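Trehalose-6-phosphate phosphatase (PDB 5DXF) belongs to glycosyltransferase family 20 of the GT-B clan, whose members are built from two Rossmann-like domains facing each other across a cleft. Local coordinates at residues 363-375 / 402-414. Residues are numbered along the deposited sequence; the frame is centred on the assembly and turned at random.
Sequences WRETVVLIQVSSP and NHTPVLHYQMRVA
The backbone of E365 lies across one face of the H403 imidazole, its carbonyl O above the ring centre, while P405 N approaches the opposite face. With CG anti to the backbone N (chi1 -179°), the ring swings toward strand 367-374, where NE2 makes a weak 3.4 Å hydrogen bond to V367 O and V368 CG2 meets the ring edge. From L369 onward the strands run parallel, their axes 13° apart, and backbone N-H and C=O groups pair in turn: L407 N donates to L369 O at 2.7 Å, L407 O accepts from Q371 N, and Q371 O accepts from Y409 N at 2.9 Å. L369 CD2 lies alongside V406 CG1 on one face of the sheet. On the other, L407 CD1 fits against V368 CG1 and I370 CG1, and I370 CG2 touches the edge of the Y409 ring at CE2, 3.9 Å away. Q371 shares the L369 face but bends its amide away, to D338 and K349. Farther along, V372 CG2 and V413 CG1 reach tip to tip at 4.1 Å. S373 closes the pairing through its N, bonded to Y409 O, and its OG, held between the backbone N and carbonyl carbon (chi1 47°), lies in front of H408 NE2 at the ring edge, modelled too close for the details of that hydrogen bond to be trusted; Q410 CG sits over the rim of one ring face. The two strands and helix 381-398 form a beta-alpha-beta unit of a Rossmann-like domain. Strand 367-374 is central, bonded on its other edge to strand 332-339; F353 of helix 346-359 packs on L369 and V406, and I391 of helix 381-398 on H408.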
loop_
_atom_site.group_PDB
_atom_site.type_symbol
_atom_site.label_atom_id
_atom_site.label_comp_id
_atom_site.label_asym_id
_atom_site.label_seq_id
_atom_site.Cartn_x
_atom_site.Cartn_y
_atom_site.Cartn_z
ATOM N N TRP A 363 -4.445 29.031 -16.679
ATOM C CA TRP A 363 -5.027 27.744 -16.317
ATOM C C TRP A 363 -6.221 27.876 -15.376
ATOM O O TRP A 363 -6.879 26.887 -15.059
ATOM C CB TRP A 363 -3.962 26.847 -15.690
ATOM C CG TRP A 363 -2.930 26.387 -16.672
ATOM C CD1 TRP A 363 -1.652 26.845 -16.792
ATOM C CD2 TRP A 363 -3.096 25.384 -17.682
ATOM N NE1 TRP A 363 -1.008 26.184 -17.810
ATOM C CE2 TRP A 363 -1.872 25.284 -18.373
ATOM C CE3 TRP A 363 -4.157 24.563 -18.070
ATOM C CZ2 TRP A 363 -1.682 24.393 -19.426
ATOM C CZ3 TRP A 363 -3.966 23.679 -19.114
ATOM C CH2 TRP A 363 -2.738 23.601 -19.781
ATOM N N ARG A 364 -6.498 29.096 -14.929
ATOM C CA ARG A 364 -7.719 29.355 -14.179
ATOM C C ARG A 364 -8.911 29.093 -15.098
ATOM O O ARG A 364 -8.795 29.234 -16.316
ATOM C CB ARG A 364 -7.734 30.787 -13.638
ATOM C CG ARG A 364 -6.575 31.084 -12.696
ATOM C CD ARG A 364 -6.477 32.558 -12.338
ATOM N NE ARG A 364 -5.212 32.853 -11.670
ATOM C CZ ARG A 364 -4.802 34.074 -11.339
ATOM N NH1 ARG A 364 -5.557 35.129 -11.612
ATOM N NH2 ARG A 364 -3.633 34.239 -10.735
ATOM N N GLU A 365 -10.030 28.681 -14.502
ATOM C CA GLU A 365 -11.260 28.298 -15.210
ATOM C C GLU A 365 -11.149 26.986 -15.994
ATOM O O GLU A 365 -12.165 26.413 -16.384
ATOM C CB GLU A 365 -11.716 29.404 -16.169
ATOM C CG GLU A 365 -12.123 30.705 -15.507
ATOM C CD GLU A 365 -12.548 31.751 -16.520
ATOM O OE1 GLU A 365 -11.726 32.102 -17.393
ATOM O OE2 GLU A 365 -13.706 32.213 -16.451
ATOM N N THR A 366 -9.931 26.505 -16.222
ATOM C CA THR A 366 -9.738 25.362 -17.112
ATOM C C THR A 366 -9.164 24.111 -16.445
ATOM O O THR A 366 -9.165 23.038 -17.045
ATOM C CB THR A 366 -8.818 25.735 -18.292
ATOM O OG1 THR A 366 -7.675 26.446 -17.803
ATOM C CG2 THR A 366 -9.560 26.609 -19.289
ATOM N N VAL A 367 -8.674 24.237 -15.217
ATOM C CA VAL A 367 -8.105 23.078 -14.534
ATOM C C VAL A 367 -8.963 22.627 -13.362
ATOM O O VAL A 367 -9.280 23.413 -12.469
ATOM C CB VAL A 367 -6.684 23.358 -14.021
ATOM C CG1 VAL A 367 -6.084 22.098 -13.417
ATOM C CG2 VAL A 367 -5.814 23.858 -15.148
ATOM N N VAL A 368 -9.335 21.352 -13.372
ATOM C CA VAL A 368 -10.117 20.775 -12.289
ATOM C C VAL A 368 -9.348 19.652 -11.602
ATOM O O VAL A 368 -8.901 18.707 -12.250
ATOM C CB VAL A 368 -11.466 20.231 -12.791
ATOM C CG1 VAL A 368 -12.191 19.498 -11.673
ATOM C CG2 VAL A 368 -12.322 21.365 -13.339
ATOM N N LEU A 369 -9.188 19.771 -10.287
ATOM C CA LEU A 369 -8.529 18.740 -9.493
ATOM C C LEU A 369 -9.572 17.825 -8.859
ATOM O O LEU A 369 -10.393 18.274 -8.059
ATOM C CB LEU A 369 -7.637 19.370 -8.415
ATOM C CG LEU A 369 -6.764 18.457 -7.544
ATOM C CD1 LEU A 369 -5.462 19.149 -7.176
ATOM C CD2 LEU A 369 -7.499 18.038 -6.281
ATOM N N ILE A 370 -9.543 16.546 -9.220
ATOM C CA ILE A 370 -10.455 15.569 -8.637
ATOM C C ILE A 370 -9.721 14.679 -7.643
ATOM O O ILE A 370 -8.819 13.927 -8.016
ATOM C CB ILE A 370 -11.120 14.693 -9.718
ATOM C CG1 ILE A 370 -11.996 15.555 -10.627
ATOM C CG2 ILE A 370 -11.945 13.583 -9.075
ATOM C CD1 ILE A 370 -12.419 14.869 -11.902
ATOM N N GLN A 371 -10.110 14.779 -6.375
ATOM C CA GLN A 371 -9.513 13.969 -5.320
ATOM C C GLN A 371 -10.557 13.066 -4.671
ATOM O O GLN A 371 -11.546 13.547 -4.118
ATOM C CB GLN A 371 -8.858 14.859 -4.257
ATOM C CG GLN A 371 -8.065 14.093 -3.207
ATOM C CD GLN A 371 -6.814 13.455 -3.776
ATOM O OE1 GLN A 371 -6.201 13.983 -4.703
ATOM N NE2 GLN A 371 -6.431 12.309 -3.225
ATOM N N VAL A 372 -10.338 11.758 -4.758
ATOM C CA VAL A 372 -11.159 10.799 -4.030
ATOM C C VAL A 372 -10.343 10.255 -2.862
ATOM O O VAL A 372 -9.241 9.736 -3.047
ATOM C CB VAL A 372 -11.648 9.650 -4.936
ATOM C CG1 VAL A 372 -10.581 9.286 -5.953
ATOM C CG2 VAL A 372 -12.035 8.436 -4.099
ATOM N N SER A 373 -10.883 10.391 -1.655
ATOM C CA SER A 373 -10.131 10.067 -0.450
ATOM C C SER A 373 -10.752 8.937 0.361
ATOM O O SER A 373 -11.959 8.704 0.312
ATOM C CB SER A 373 -9.983 11.313 0.426
ATOM O OG SER A 373 -11.220 11.989 0.559
ATOM N N SER A 374 -9.903 8.241 1.109
ATOM C CA SER A 374 -10.329 7.165 1.989
ATOM C C SER A 374 -10.129 7.603 3.439
ATOM O O SER A 374 -9.192 8.342 3.735
ATOM C CB SER A 374 -9.546 5.886 1.688
ATOM O OG SER A 374 -9.447 5.673 0.288
ATOM N N PRO A 375 -11.008 7.155 4.351
ATOM C CA PRO A 375 -10.957 7.642 5.737
ATOM C C PRO A 375 -9.769 7.116 6.546
ATOM O O PRO A 375 -9.343 5.976 6.358
ATOM C CB PRO A 375 -12.271 7.127 6.326
ATOM C CG PRO A 375 -12.546 5.884 5.554
ATOM C CD PRO A 375 -12.112 6.200 4.148
ATOM N N ASN A 402 -20.294 27.609 -12.269
ATOM C CA ASN A 402 -20.131 26.607 -13.316
ATOM C C ASN A 402 -18.783 25.889 -13.254
ATOM O O ASN A 402 -18.606 24.841 -13.877
ATOM C CB ASN A 402 -20.308 27.259 -14.691
ATOM C CG ASN A 402 -21.658 27.928 -14.847
ATOM O OD1 ASN A 402 -21.749 29.149 -14.983
ATOM N ND2 ASN A 402 -22.718 27.128 -14.831
ATOM N N HIS A 403 -17.836 26.453 -12.509
ATOM C CA HIS A 403 -16.515 25.843 -12.384
ATOM C C HIS A 403 -16.079 25.654 -10.934
ATOM O O HIS A 403 -16.033 26.609 -10.156
ATOM C CB HIS A 403 -15.461 26.675 -13.123
ATOM C CG HIS A 403 -14.084 26.090 -13.059
ATOM N ND1 HIS A 403 -12.997 26.786 -12.572
ATOM C CD2 HIS A 403 -13.620 24.867 -13.407
ATOM C CE1 HIS A 403 -11.923 26.018 -12.632
ATOM N NE2 HIS A 403 -12.274 24.849 -13.136
ATOM N N THR A 404 -15.749 24.413 -10.588
ATOM C CA THR A 404 -15.227 24.080 -9.268
ATOM C C THR A 404 -13.856 23.420 -9.400
ATOM O O THR A 404 -13.753 22.272 -9.837
ATOM C CB THR A 404 -16.181 23.147 -8.497
ATOM O OG1 THR A 404 -17.455 23.785 -8.344
ATOM C CG2 THR A 404 -15.616 22.819 -7.122
ATOM N N PRO A 405 -12.797 24.158 -9.030
ATOM C CA PRO A 405 -11.392 23.745 -9.153
ATOM C C PRO A 405 -11.078 22.419 -8.461
ATOM O O PRO A 405 -10.420 21.568 -9.063
ATOM C CB PRO A 405 -10.632 24.894 -8.486
ATOM C CG PRO A 405 -11.528 26.066 -8.627
ATOM C CD PRO A 405 -12.915 25.519 -8.481
ATOM N N VAL A 406 -11.525 22.252 -7.219
ATOM C CA VAL A 406 -11.277 21.011 -6.490
ATOM C C VAL A 406 -12.561 20.239 -6.195
ATOM O O VAL A 406 -13.488 20.765 -5.580
ATOM C CB VAL A 406 -10.552 21.268 -5.157
ATOM C CG1 VAL A 406 -10.292 19.947 -4.442
ATOM C CG2 VAL A 406 -9.250 22.005 -5.396
ATOM N N LEU A 407 -12.604 18.989 -6.641
ATOM C CA LEU A 407 -13.710 18.100 -6.320
ATOM C C LEU A 407 -13.231 17.022 -5.358
ATOM O O LEU A 407 -12.293 16.280 -5.661
ATOM C CB LEU A 407 -14.295 17.477 -7.590
ATOM C CG LEU A 407 -15.018 18.466 -8.509
ATOM C CD1 LEU A 407 -15.338 17.852 -9.864
ATOM C CD2 LEU A 407 -16.280 18.995 -7.841
ATOM N N HIS A 408 -13.872 16.949 -4.194
ATOM C CA HIS A 408 -13.462 16.019 -3.148
ATOM C C HIS A 408 -14.547 14.990 -2.844
ATOM O O HIS A 408 -15.602 15.324 -2.303
ATOM C CB HIS A 408 -13.094 16.778 -1.872
ATOM C CG HIS A 408 -12.399 15.937 -0.848
ATOM N ND1 HIS A 408 -12.149 16.383 0.432
ATOM C CD2 HIS A 408 -11.892 14.684 -0.913
ATOM C CE1 HIS A 408 -11.522 15.440 1.111
ATOM N NE2 HIS A 408 -11.354 14.397 0.317
ATOM N N TYR A 409 -14.270 13.736 -3.184
ATOM C CA TYR A 409 -15.191 12.643 -2.913
ATOM C C TYR A 409 -14.638 11.763 -1.800
ATOM O O TYR A 409 -13.559 11.191 -1.939
ATOM C CB TYR A 409 -15.434 11.812 -4.176
ATOM C CG TYR A 409 -15.931 12.614 -5.355
ATOM C CD1 TYR A 409 -17.280 12.911 -5.502
ATOM C CD2 TYR A 409 -15.052 13.065 -6.328
ATOM C CE1 TYR A 409 -17.735 13.645 -6.582
ATOM C CE2 TYR A 409 -15.497 13.797 -7.409
ATOM C CZ TYR A 409 -16.837 14.084 -7.533
ATOM O OH TYR A 409 -17.281 14.813 -8.612
ATOM N N GLN A 410 -15.377 11.663 -0.699
ATOM C CA GLN A 410 -14.964 10.832 0.426
ATOM C C GLN A 410 -15.784 9.549 0.483
ATOM O O GLN A 410 -15.563 8.699 1.347
ATOM C CB GLN A 410 -15.087 11.612 1.741
ATOM C CG GLN A 410 -14.069 12.735 1.876
ATOM C CD GLN A 410 -14.359 13.671 3.034
ATOM O OE1 GLN A 410 -14.746 14.822 2.832
ATOM N NE2 GLN A 410 -14.156 13.190 4.255
ATOM N N MET A 411 -16.733 9.412 -0.419
ATOM C CA MET A 411 -17.486 8.176 -0.546
ATOM C C MET A 411 -16.676 7.111 -1.264
ATOM O O MET A 411 -15.729 7.423 -1.965
ATOM C CB MET A 411 -18.810 8.418 -1.262
ATOM C CG MET A 411 -18.720 8.413 -2.770
ATOM S SD MET A 411 -18.406 10.037 -3.433
ATOM C CE MET A 411 -19.464 11.048 -2.424
ATOM N N ARG A 412 -17.047 5.855 -1.085
ATOM C CA ARG A 412 -16.417 4.779 -1.834
ATOM C C ARG A 412 -16.919 4.814 -3.269
ATOM O O ARG A 412 -18.126 4.873 -3.512
ATOM C CB ARG A 412 -16.707 3.419 -1.199
ATOM C CG ARG A 412 -16.135 3.254 0.200
ATOM C CD ARG A 412 -16.486 1.893 0.777
ATOM N NE ARG A 412 -15.961 1.713 2.128
ATOM C CZ ARG A 412 -16.204 0.648 2.885
ATOM N NH1 ARG A 412 -16.968 -0.334 2.425
ATOM N NH2 ARG A 412 -15.685 0.566 4.105
ATOM N N VAL A 413 -15.992 4.795 -4.218
ATOM C CA VAL A 413 -16.360 4.828 -5.624
ATOM C C VAL A 413 -16.182 3.450 -6.239
ATOM O O VAL A 413 -15.431 2.620 -5.724
ATOM C CB VAL A 413 -15.533 5.861 -6.408
ATOM C CG1 VAL A 413 -15.551 7.198 -5.690
ATOM C CG2 VAL A 413 -14.104 5.375 -6.589
ATOM N N ALA A 414 -16.882 3.206 -7.341
ATOM C CA ALA A 414 -16.830 1.910 -7.995
ATOM C C ALA A 414 -15.507 1.710 -8.717
ATOM O O ALA A 414 -14.855 2.669 -9.135
ATOM C CB ALA A 414 -17.989 1.754 -8.963
#